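Local coordinates for alkylpurine DNA glycosylase AlkC (Pseudomonas fluorescens, PDB 5VHV), which probably removes alkylated purine bases from damaged DNA in base excision repair, without flipping the damaged nucleotide out of the duplex, at residues A51-S56 and S85-H90; N195-I200 and R227-S232; A251-H256 and Q285-D290; G268-L273 and E325-D330. All coordinates share one frame; numbering follows the deposited sequence.

Overall arrangement
Interactions 1 and 2 belong to the all-helical part of the chain, interactions 3 and 4 to the C-terminal beta domain. Interaction 1 joins helices 46-60 and 87-95. Interaction 2, whose centre is about 31 Å away, joins helix 187-201 to helices 220-229 and 231-235, beside the DNA backbone. Interaction 3 then opens, its nearest atoms about 5 Å from those of interaction 2. It belongs to the same sheet as interaction 4, whose centre is about 24 Å away; strands 253-265 and 270-279 are neighbours there, and the segments of the two contacts alternate along the sequence. Interactions 1 and 3, about 52 Å apart between centres, lie on opposite sides of the chain's centre, consistent with an elongated protein whose two parts both approach the DNA.

Interaction 1: A51-S56 and S85-H90; sequences ARVSES and SLFLPH
Val53 and Phe87 make the apolar half of this helix-to-helix packing, where helix 46-60 meets helix 87-95 in the alpha-helical, HEAT-like architecture of the DNA alkylation repair family. The Phe87 side chain can be followed outward. Its CB lies 4.5 Å from Ser54 CB, and CG sits between the backbone N and the carbonyl carbon (chi1 75°), which turns the ring over Val53. There CG is 3.7 Å from Val53 CG1, and the remaining ring atoms stay about as close, ending with CZ at 4.1 Å from the same methyl. Such even spacing means that CG1 stands over the ring centre, only 10° off the normal: a CH-pi contact in the strict sense. Leu88 CG covers the opposite face near its rim, and Ile17 of helix 11-24 touches both Val53 and Phe87. An alanine at Phe87 is likely to leave the Val53 methyl facing a gap and to strip Leu88 and Ile17 of a shared packing surface.

One helical turn further on, His90 supplies the polar half. Ala51 CA lies over a face of its imidazole, with Ala51 CB 3.6 Å from His90 NE2. Ser54 approaches at the ring edge instead, its OG 3.6 Å from His90 CD2. At the outer edge of the imidazole one water lies in the ring plane, 2.8 Å from His90 NE2; that water donates to Glu55 OE2 at 2.6 Å and so links the two side chains.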
# COMPACT_ATOMS: atom_id res chain seq x y z
N ALA A 51 -3.87 -16.01 -12.25
CA ALA A 51 -3.87 -15.88 -13.70
C ALA A 51 -4.22 -17.20 -14.36
O ALA A 51 -4.93 -17.24 -15.38
CB ALA A 51 -2.51 -15.39 -14.20
N ARG A 52 -3.70 -18.30 -13.81
CA ARG A 52 -3.95 -19.62 -14.39
C ARG A 52 -5.44 -19.94 -14.45
O ARG A 52 -5.91 -20.50 -15.45
CB ARG A 52 -3.19 -20.68 -13.60
CG ARG A 52 -3.48 -22.15 -14.03
CD ARG A 52 -2.95 -22.49 -15.42
NE ARG A 52 -1.49 -22.59 -15.47
CZ ARG A 52 -0.79 -23.63 -15.06
NH1 ARG A 52 -1.41 -24.68 -14.55
NH2 ARG A 52 0.54 -23.63 -15.15
N VAL A 53 -6.21 -19.56 -13.43
CA VAL A 53 -7.65 -19.85 -13.46
C VAL A 53 -8.30 -19.19 -14.67
O VAL A 53 -9.12 -19.79 -15.37
CB VAL A 53 -8.32 -19.41 -12.15
CG1 VAL A 53 -9.83 -19.49 -12.28
CG2 VAL A 53 -7.83 -20.28 -10.98
N SER A 54 -7.97 -17.93 -14.91
CA SER A 54 -8.51 -17.21 -16.06
C SER A 54 -8.11 -17.87 -17.38
O SER A 54 -8.94 -18.06 -18.28
CB SER A 54 -8.05 -15.75 -16.02
OG SER A 54 -8.24 -15.08 -17.24
N GLU A 55 -6.83 -18.24 -17.50
CA GLU A 55 -6.35 -18.90 -18.71
C GLU A 55 -7.05 -20.24 -18.92
O GLU A 55 -7.34 -20.63 -20.05
CB GLU A 55 -4.84 -19.13 -18.62
CG GLU A 55 -4.06 -17.85 -18.51
CD GLU A 55 -2.62 -18.07 -18.11
OE1 GLU A 55 -2.23 -19.25 -17.99
OE2 GLU A 55 -1.87 -17.08 -17.94
N SER A 56 -7.26 -20.98 -17.83
CA SER A 56 -7.88 -22.29 -17.95
C SER A 56 -9.32 -22.16 -18.41
O SER A 56 -9.79 -22.95 -19.24
CB SER A 56 -7.81 -23.03 -16.62
OG SER A 56 -6.47 -23.18 -16.20
N SER A 85 -11.63 -13.89 -6.43
CA SER A 85 -12.36 -13.20 -7.49
C SER A 85 -11.48 -12.29 -8.34
O SER A 85 -11.95 -11.81 -9.38
CB SER A 85 -13.50 -12.39 -6.88
OG SER A 85 -14.37 -13.27 -6.16
N LEU A 86 -10.22 -12.07 -7.96
CA LEU A 86 -9.30 -11.33 -8.84
C LEU A 86 -9.17 -11.95 -10.23
O LEU A 86 -8.79 -11.23 -11.17
CB LEU A 86 -7.90 -11.25 -8.21
CG LEU A 86 -7.74 -10.41 -6.95
CD1 LEU A 86 -6.37 -10.64 -6.30
CD2 LEU A 86 -7.95 -8.96 -7.25
N PHE A 87 -9.45 -13.25 -10.40
CA PHE A 87 -9.30 -13.79 -11.75
C PHE A 87 -10.35 -13.26 -12.71
O PHE A 87 -10.12 -13.27 -13.92
CB PHE A 87 -9.28 -15.33 -11.75
CG PHE A 87 -10.63 -16.00 -11.56
CD1 PHE A 87 -11.53 -16.11 -12.61
CD2 PHE A 87 -10.95 -16.58 -10.34
CE1 PHE A 87 -12.76 -16.73 -12.44
CE2 PHE A 87 -12.17 -17.21 -10.15
CZ PHE A 87 -13.08 -17.30 -11.21
N LEU A 88 -11.45 -12.70 -12.20
CA LEU A 88 -12.46 -12.17 -13.11
C LEU A 88 -11.96 -10.91 -13.80
O LEU A 88 -11.98 -10.86 -15.04
CB LEU A 88 -13.77 -11.94 -12.34
CG LEU A 88 -14.37 -13.21 -11.75
CD1 LEU A 88 -15.41 -12.82 -10.69
CD2 LEU A 88 -14.96 -14.04 -12.87
N PRO A 89 -11.51 -9.87 -13.10
CA PRO A 89 -10.88 -8.76 -13.83
C PRO A 89 -9.68 -9.18 -14.65
O PRO A 89 -9.44 -8.63 -15.73
CB PRO A 89 -10.50 -7.76 -12.71
CG PRO A 89 -10.72 -8.48 -11.45
CD PRO A 89 -11.66 -9.59 -11.66
N HIS A 90 -8.92 -10.19 -14.20
CA HIS A 90 -7.80 -10.65 -15.00
C HIS A 90 -8.26 -11.16 -16.36
O HIS A 90 -7.61 -10.90 -17.38
CB HIS A 90 -7.03 -11.75 -14.28
CG HIS A 90 -5.77 -12.14 -14.99
ND1 HIS A 90 -4.62 -11.37 -14.96
CD2 HIS A 90 -5.50 -13.18 -15.83
CE1 HIS A 90 -3.69 -11.94 -15.71
NE2 HIS A 90 -4.21 -13.04 -16.25
O HOH W 1 -2.45 -14.51 -17.94

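Interaction 2: N195-I200 and R227-S232; sequences NHLNDI and RHALRS. With nucleotides of chain C.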
# COMPACT_ATOMS: atom_id res chain seq x y z
N ASN A 195 -2.35 6.84 -0.17
CA ASN A 195 -1.28 5.98 -0.66
C ASN A 195 -0.81 6.39 -2.06
O ASN A 195 0.38 6.30 -2.37
CB ASN A 195 -1.72 4.52 -0.62
CG ASN A 195 -1.81 3.99 0.82
OD1 ASN A 195 -1.12 4.48 1.74
ND2 ASN A 195 -2.66 3.01 1.02
N HIS A 196 -1.73 6.80 -2.92
CA HIS A 196 -1.35 7.34 -4.23
C HIS A 196 -0.47 8.58 -4.06
O HIS A 196 0.60 8.68 -4.67
CB HIS A 196 -2.63 7.63 -5.02
CG HIS A 196 -2.43 7.99 -6.46
ND1 HIS A 196 -3.29 7.55 -7.45
CD2 HIS A 196 -1.53 8.80 -7.08
CE1 HIS A 196 -2.92 8.07 -8.61
NE2 HIS A 196 -1.85 8.81 -8.42
N LEU A 197 -0.86 9.49 -3.18
CA LEU A 197 -0.03 10.67 -2.94
C LEU A 197 1.34 10.31 -2.37
O LEU A 197 2.35 10.87 -2.79
CB LEU A 197 -0.77 11.64 -2.02
CG LEU A 197 -1.93 12.39 -2.70
CD1 LEU A 197 -2.82 13.02 -1.63
CD2 LEU A 197 -1.43 13.44 -3.65
N ASN A 198 1.40 9.39 -1.41
CA ASN A 198 2.69 8.93 -0.90
C ASN A 198 3.56 8.36 -2.02
O ASN A 198 4.76 8.65 -2.09
CB ASN A 198 2.47 7.92 0.23
CG ASN A 198 3.75 7.42 0.83
OD1 ASN A 198 4.57 8.20 1.32
ND2 ASN A 198 3.93 6.11 0.82
N ASP A 199 2.98 7.56 -2.92
CA ASP A 199 3.72 7.14 -4.12
C ASP A 199 4.35 8.33 -4.84
O ASP A 199 5.50 8.28 -5.29
CB ASP A 199 2.82 6.42 -5.13
CG ASP A 199 2.38 5.02 -4.73
OD1 ASP A 199 2.73 4.47 -3.67
OD2 ASP A 199 1.64 4.46 -5.56
N ILE A 200 3.57 9.39 -5.06
CA ILE A 200 4.07 10.54 -5.81
C ILE A 200 5.24 11.17 -5.08
O ILE A 200 6.18 11.67 -5.72
CB ILE A 200 2.95 11.57 -6.05
CG1 ILE A 200 1.81 10.94 -6.86
CG2 ILE A 200 3.49 12.80 -6.79
CD1 ILE A 200 0.60 11.85 -6.99
N ARG A 227 -1.91 13.59 6.44
CA ARG A 227 -0.92 12.98 7.33
C ARG A 227 -0.38 11.68 6.74
O ARG A 227 0.81 11.39 6.86
CB ARG A 227 -1.50 12.72 8.72
CG ARG A 227 -0.46 12.06 9.65
CD ARG A 227 -0.81 12.07 11.13
NE ARG A 227 -1.00 13.42 11.67
CZ ARG A 227 -0.05 14.16 12.25
NH1 ARG A 227 1.20 13.73 12.38
NH2 ARG A 227 -0.37 15.36 12.72
N HIS A 228 -1.24 10.87 6.13
CA HIS A 228 -0.78 9.59 5.61
C HIS A 228 -0.14 9.71 4.23
O HIS A 228 0.75 8.93 3.91
CB HIS A 228 -1.95 8.61 5.64
CG HIS A 228 -2.35 8.28 7.04
ND1 HIS A 228 -1.80 7.23 7.74
CD2 HIS A 228 -3.16 8.94 7.91
CE1 HIS A 228 -2.30 7.22 8.97
NE2 HIS A 228 -3.12 8.25 9.10
N ALA A 229 -0.53 10.72 3.45
CA ALA A 229 0.13 11.02 2.19
C ALA A 229 1.57 11.44 2.42
O ALA A 229 2.46 11.10 1.63
CB ALA A 229 -0.62 12.16 1.48
N LEU A 230 1.80 12.21 3.47
CA LEU A 230 3.09 12.81 3.75
C LEU A 230 3.96 11.95 4.65
O LEU A 230 5.04 12.39 5.06
CB LEU A 230 2.90 14.18 4.40
CG LEU A 230 2.27 15.27 3.51
CD1 LEU A 230 1.88 16.50 4.31
CD2 LEU A 230 3.23 15.64 2.39
N ARG A 231 3.55 10.72 4.93
CA ARG A 231 4.22 9.94 5.97
C ARG A 231 5.68 9.68 5.66
O ARG A 231 6.50 9.63 6.59
CB ARG A 231 3.47 8.63 6.19
CG ARG A 231 3.53 7.61 5.02
CD ARG A 231 2.55 6.51 5.35
NE ARG A 231 2.57 5.35 4.47
CZ ARG A 231 1.77 5.17 3.42
NH1 ARG A 231 0.92 6.10 3.05
NH2 ARG A 231 1.82 4.02 2.77
N SER A 232 6.05 9.50 4.39
CA SER A 232 7.45 9.26 4.07
C SER A 232 8.25 10.55 4.22
O SER A 232 9.34 10.55 4.80
CB SER A 232 7.58 8.69 2.64
OG SER A 232 6.89 7.45 2.52
P DA C 6 6.43 2.83 1.57
OP1 DA C 6 5.97 4.09 0.89
OP2 DA C 6 6.71 2.81 3.02
O5' DA C 6 5.43 1.63 1.32
C5' DA C 6 4.77 1.50 0.06
C4' DA C 6 4.03 0.19 -0.01
O4' DA C 6 4.99 -0.90 0.05
C3' DA C 6 3.04 -0.05 1.15
O3' DA C 6 1.71 -0.21 0.67
C2' DA C 6 3.53 -1.32 1.81
C1' DA C 6 4.36 -1.96 0.72
N9 DA C 6 5.32 -2.92 1.23
C8 DA C 6 6.20 -2.75 2.26
N7 DA C 6 6.90 -3.83 2.53
C5 DA C 6 6.41 -4.76 1.64
C6 DA C 6 6.72 -6.12 1.42
N6 DA C 6 7.65 -6.79 2.13
N1 DA C 6 6.06 -6.76 0.43
C2 DA C 6 5.14 -6.08 -0.28
N3 DA C 6 4.75 -4.82 -0.15
C4 DA C 6 5.44 -4.21 0.83
O HOH W 2 5.27 11.07 1.94
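With CG opposite the backbone N (chi1 -179°), Asn198 sends its amide across to Arg231, whose CG lies between N and the carbonyl carbon (chi1 68°) before the chain runs extended to NE. The two flat groups stack with their planes 28° apart: Asn198 ND2 stands over the guanidinium centre, 3.5 Å from Arg231 CZ. Asn195 meets the same group at its edge. Its OD1 accepts from Arg231 NH1 at 2.9 Å, with a bent N-H, and more weakly from Arg231 NH2 at 3.1 Å. A straighter bond from Arg231 NH1 to His228 O, 3.0 Å long, folds the side chain back on its own segment.

Asn198 OD1 accepts Ser232 OG at 2.7 Å on a lone pair, and also a water 3.0 Å away, which donates in addition to Ala229 O. Beneath these polar groups, Leu197 CB rests on Ala229 CB. Replacing Arg231 by an alanine would probably leave Asn195 OD1 without this donor and one face of the Asn198 amide without its flat support.

Because OD1 is engaged by donors, the NH2 side of Asn198 is directed at the DNA, and ND2 donates to OP1 of DA6 of chain C at 2.9 Å. Arg231 also packs on a modified base of the DNA, and its positive charge, close to the phosphate that Asn198 binds, probably adds to the attraction for the backbone in this HEAT-like DNA-binding surface.

Interaction 3: A251-H256 and Q285-D290; sequences AEVKIH and QKLVVD
Gln285 reaches Glu252 in a side-chain-to-backbone contact between two strands that are not neighbours in the sheet, a bridge near one end of the C-terminal beta domain. The backbones support this reading. Ala251 and Leu287, the nearest pair, keep their CA atoms 7.1 Å apart, while Glu252 bonds through its backbone with Thr280, and Gln285 and Leu287 bond with Leu314 and Phe312 of strand 305-314. Side chains therefore fill the space between, as across the layers of a beta sandwich of immunoglobulin-like type.

Gln285 takes CG into the position flanked by N and the carbonyl carbon (chi1 65°) and then extends, so that its amide arrives beside the main chain of Glu252. Gln285 OE1 accepts the Glu252 N-H at 2.8 Å, on a lone pair and with a fairly straight bond (157°). In return Gln285 NE2 donates to Glu252 O at 2.9 Å, coming from above that carbonyl plane.

Deeper in, Leu287 divides its methyls: CD2 meets Ala251 CB at 3.8 Å, and CD1 meets Val253 CG1 at 4.2 Å. Val347 of strand 339-347 touches both Ala251 and Leu287. Val253 CG1 also lies 3.9 Å from Gln285 NE2, linking the apolar and polar layers.

The two bonds fix the rotation of the amide, since turning it over would set oxygen against oxygen and N-H against N-H.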
# COMPACT_ATOMS: atom_id res chain seq x y z
N ALA A 251 12.08 22.00 18.02
CA ALA A 251 11.52 21.64 19.31
C ALA A 251 12.25 22.40 20.41
O ALA A 251 13.48 22.41 20.45
CB ALA A 251 11.64 20.13 19.54
N GLU A 252 11.48 23.04 21.28
CA GLU A 252 12.04 23.73 22.44
C GLU A 252 12.00 22.75 23.60
O GLU A 252 11.10 22.75 24.44
CB GLU A 252 11.26 25.01 22.73
CG GLU A 252 11.34 26.05 21.62
CD GLU A 252 12.76 26.53 21.36
OE1 GLU A 252 13.59 26.47 22.29
OE2 GLU A 252 13.04 26.97 20.22
N VAL A 253 13.01 21.87 23.63
CA VAL A 253 13.05 20.77 24.58
C VAL A 253 14.50 20.45 24.91
O VAL A 253 15.42 20.77 24.15
CB VAL A 253 12.37 19.49 24.04
CG1 VAL A 253 10.90 19.74 23.69
CG2 VAL A 253 13.13 18.94 22.84
N LYS A 254 14.70 19.79 26.05
CA LYS A 254 15.94 19.11 26.39
C LYS A 254 15.68 17.62 26.45
O LYS A 254 14.59 17.19 26.83
CB LYS A 254 16.49 19.61 27.73
CG LYS A 254 16.98 21.05 27.69
CD LYS A 254 17.68 21.47 28.98
CE LYS A 254 16.71 21.60 30.14
NZ LYS A 254 17.24 22.49 31.22
N ILE A 255 16.67 16.82 26.07
CA ILE A 255 16.56 15.36 26.11
C ILE A 255 17.42 14.86 27.27
O ILE A 255 18.56 15.31 27.44
CB ILE A 255 16.97 14.73 24.77
CG1 ILE A 255 16.75 13.22 24.80
CG2 ILE A 255 18.41 15.06 24.42
CD1 ILE A 255 16.82 12.59 23.41
N HIS A 256 16.85 13.97 28.09
CA HIS A 256 17.54 13.43 29.26
C HIS A 256 17.49 11.91 29.26
O HIS A 256 16.59 11.29 28.68
CB HIS A 256 16.91 13.90 30.59
CG HIS A 256 16.80 15.38 30.71
ND1 HIS A 256 17.91 16.20 30.87
CD2 HIS A 256 15.73 16.20 30.71
CE1 HIS A 256 17.51 17.45 30.96
NE2 HIS A 256 16.19 17.48 30.86
N GLN A 285 3.59 22.54 22.82
CA GLN A 285 4.14 22.43 21.48
C GLN A 285 3.87 21.04 20.92
O GLN A 285 3.98 20.04 21.63
CB GLN A 285 5.65 22.75 21.45
CG GLN A 285 6.54 21.81 22.20
CD GLN A 285 7.94 22.38 22.41
OE1 GLN A 285 8.71 22.57 21.45
NE2 GLN A 285 8.28 22.68 23.67
N LYS A 286 3.51 21.00 19.65
CA LYS A 286 3.27 19.75 18.95
C LYS A 286 4.60 19.15 18.52
O LYS A 286 5.44 19.84 17.92
CB LYS A 286 2.37 19.98 17.74
CG LYS A 286 0.91 20.28 18.10
CD LYS A 286 0.05 20.47 16.85
CE LYS A 286 -1.37 20.92 17.21
NZ LYS A 286 -1.38 22.16 18.03
N LEU A 287 4.81 17.88 18.84
CA LEU A 287 6.04 17.18 18.53
C LEU A 287 5.77 15.94 17.70
O LEU A 287 4.80 15.21 17.94
CB LEU A 287 6.79 16.75 19.80
CG LEU A 287 7.20 17.86 20.78
CD1 LEU A 287 7.96 17.30 21.97
CD2 LEU A 287 8.05 18.88 20.07
N VAL A 288 6.65 15.70 16.74
CA VAL A 288 6.73 14.43 16.03
C VAL A 288 8.06 13.82 16.43
O VAL A 288 9.12 14.37 16.13
CB VAL A 288 6.61 14.61 14.52
CG1 VAL A 288 7.00 13.30 13.78
CG2 VAL A 288 5.16 15.01 14.18
N VAL A 289 7.99 12.72 17.18
CA VAL A 289 9.16 12.03 17.71
C VAL A 289 9.28 10.69 17.01
O VAL A 289 8.41 9.83 17.14
CB VAL A 289 9.05 11.84 19.23
CG1 VAL A 289 10.31 11.21 19.78
CG2 VAL A 289 8.79 13.17 19.93
N ASP A 290 10.38 10.51 16.27
CA ASP A 290 10.69 9.26 15.60
C ASP A 290 12.12 8.84 16.00
O ASP A 290 12.79 9.53 16.78
CB ASP A 290 10.55 9.41 14.07
CG ASP A 290 9.11 9.62 13.63
OD1 ASP A 290 8.18 9.13 14.32
OD2 ASP A 290 8.89 10.26 12.57

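Interaction 4: G268-L273 and E325-D330; sequences GERINL and EQHIRD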
# COMPACT_ATOMS: atom_id res chain seq x y z
N GLY A 268 18.15 -12.03 17.84
CA GLY A 268 16.99 -12.60 18.47
C GLY A 268 16.55 -11.89 19.73
O GLY A 268 15.41 -12.11 20.17
N GLU A 269 17.41 -11.07 20.33
CA GLU A 269 17.08 -10.36 21.55
C GLU A 269 16.37 -9.04 21.24
O GLU A 269 16.26 -8.61 20.09
CB GLU A 269 18.33 -10.09 22.38
CG GLU A 269 19.01 -11.29 22.99
CD GLU A 269 20.28 -10.87 23.77
OE1 GLU A 269 21.38 -11.30 23.40
OE2 GLU A 269 20.17 -10.06 24.72
N ARG A 270 15.89 -8.38 22.29
CA ARG A 270 15.28 -7.07 22.19
C ARG A 270 16.24 -5.98 22.66
O ARG A 270 17.00 -6.17 23.61
CB ARG A 270 14.02 -6.97 23.06
CG ARG A 270 12.73 -7.48 22.42
CD ARG A 270 12.60 -8.97 22.46
NE ARG A 270 11.27 -9.43 22.02
CZ ARG A 270 11.00 -10.69 21.69
NH1 ARG A 270 11.95 -11.61 21.74
NH2 ARG A 270 9.79 -11.02 21.29
N ILE A 271 16.13 -4.83 22.03
CA ILE A 271 16.72 -3.60 22.55
C ILE A 271 15.60 -2.74 23.08
O ILE A 271 14.43 -2.90 22.73
CB ILE A 271 17.53 -2.84 21.49
CG1 ILE A 271 16.63 -2.41 20.32
CG2 ILE A 271 18.67 -3.73 21.03
CD1 ILE A 271 17.26 -1.36 19.39
N ASN A 272 15.97 -1.81 23.96
CA ASN A 272 15.05 -0.86 24.58
C ASN A 272 15.62 0.54 24.43
O ASN A 272 16.66 0.85 25.02
CB ASN A 272 14.82 -1.18 26.04
CG ASN A 272 14.28 -2.58 26.24
OD1 ASN A 272 13.07 -2.79 26.26
ND2 ASN A 272 15.18 -3.55 26.37
N LEU A 273 14.95 1.36 23.65
CA LEU A 273 15.29 2.77 23.49
C LEU A 273 14.47 3.58 24.48
O LEU A 273 13.24 3.48 24.50
CB LEU A 273 14.98 3.21 22.05
CG LEU A 273 15.01 4.71 21.78
CD1 LEU A 273 16.41 5.32 22.01
CD2 LEU A 273 14.57 4.97 20.34
N GLU A 325 10.58 -0.75 22.85
CA GLU A 325 11.28 -2.01 22.71
C GLU A 325 11.25 -2.45 21.24
O GLU A 325 10.25 -2.26 20.55
CB GLU A 325 10.61 -3.02 23.63
CG GLU A 325 11.01 -4.43 23.48
CD GLU A 325 10.10 -5.30 24.32
OE1 GLU A 325 9.17 -5.91 23.75
OE2 GLU A 325 10.28 -5.31 25.55
N GLN A 326 12.37 -2.99 20.74
CA GLN A 326 12.42 -3.48 19.37
C GLN A 326 13.08 -4.84 19.34
O GLN A 326 14.12 -5.04 19.96
CB GLN A 326 13.15 -2.50 18.43
CG GLN A 326 12.93 -2.79 16.95
CD GLN A 326 13.64 -1.82 16.04
OE1 GLN A 326 13.74 -0.62 16.33
NE2 GLN A 326 14.17 -2.34 14.94
N HIS A 327 12.47 -5.77 18.63
CA HIS A 327 12.91 -7.16 18.58
C HIS A 327 13.84 -7.31 17.37
O HIS A 327 13.39 -7.24 16.23
CB HIS A 327 11.70 -8.07 18.49
CG HIS A 327 12.02 -9.54 18.40
ND1 HIS A 327 11.08 -10.46 17.98
CD2 HIS A 327 13.15 -10.24 18.67
CE1 HIS A 327 11.62 -11.67 18.00
NE2 HIS A 327 12.87 -11.57 18.41
N ILE A 328 15.13 -7.48 17.62
CA ILE A 328 16.14 -7.53 16.56
C ILE A 328 16.39 -9.00 16.21
O ILE A 328 17.08 -9.72 16.94
CB ILE A 328 17.44 -6.84 16.97
CG1 ILE A 328 17.18 -5.43 17.52
CG2 ILE A 328 18.39 -6.80 15.78
CD1 ILE A 328 16.58 -4.45 16.52
N ARG A 329 15.84 -9.43 15.08
CA ARG A 329 15.97 -10.81 14.65
C ARG A 329 15.87 -10.83 13.13
O ARG A 329 15.25 -9.97 12.53
CB ARG A 329 14.90 -11.70 15.30
CG ARG A 329 13.53 -11.68 14.64
CD ARG A 329 12.79 -10.36 14.83
NE ARG A 329 11.42 -10.44 14.34
CZ ARG A 329 10.57 -9.42 14.33
NH1 ARG A 329 10.94 -8.22 14.80
NH2 ARG A 329 9.34 -9.60 13.85
N ASP A 330 16.52 -11.81 12.51
CA ASP A 330 16.44 -11.93 11.06
C ASP A 330 15.00 -12.20 10.62
O ASP A 330 14.26 -12.95 11.25
CB ASP A 330 17.38 -13.02 10.56
CG ASP A 330 18.81 -12.52 10.41
OD1 ASP A 330 19.05 -11.30 10.53
OD2 ASP A 330 19.69 -13.36 10.21
O HOH W 3 9.69 -7.25 21.57
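Ile271 and Gln326 form the antiparallel hydrogen-bonded pair of this ladder: Ile271 N donates to Gln326 O at 2.9 Å, and Gln326 N returns a bond to Ile271 O at 2.9 Å. Toward the strand end, Gly268 N donates to Ile328 O at 2.7 Å while Ile328 N gives its hydrogen to Glu269 O at 2.9 Å. Two residues thus face one, and Gly268 has a positive phi (105°) that would press a CB against the preceding carbonyl oxygen; together these are the marks of a G1 beta bulge.

The Gln326 amide is served elsewhere, its OE1 accepting from Tyr291. Its CB lies alongside Ile271 CG1, on the face where Ile271 also meets Ile328.

On the other face, Arg270 and His327 are a non-hydrogen-bonded pair whose side chains stack. A bend at chi2 (80°) lays the guanidinium flat on the imidazole, centres 3.6 Å apart and planes within 5°, and Arg329 CD covers the opposite side of the ring. That second arginine is anchored by Arg329 NH1 donating to His327 O at 3.0 Å. Arg270 NE donates to a water in its guanidinium plane at 2.7 Å. The same water donates to Glu325 OE1 at 2.6 Å, so a single water bridges these opposite charges, which are too far apart for a salt bridge.

This is an antiparallel pairing at the outermost strand, 319-327, of the C-terminal beta domain, continued past the regular ladder by the G1 bulge at Gly268 and Glu269.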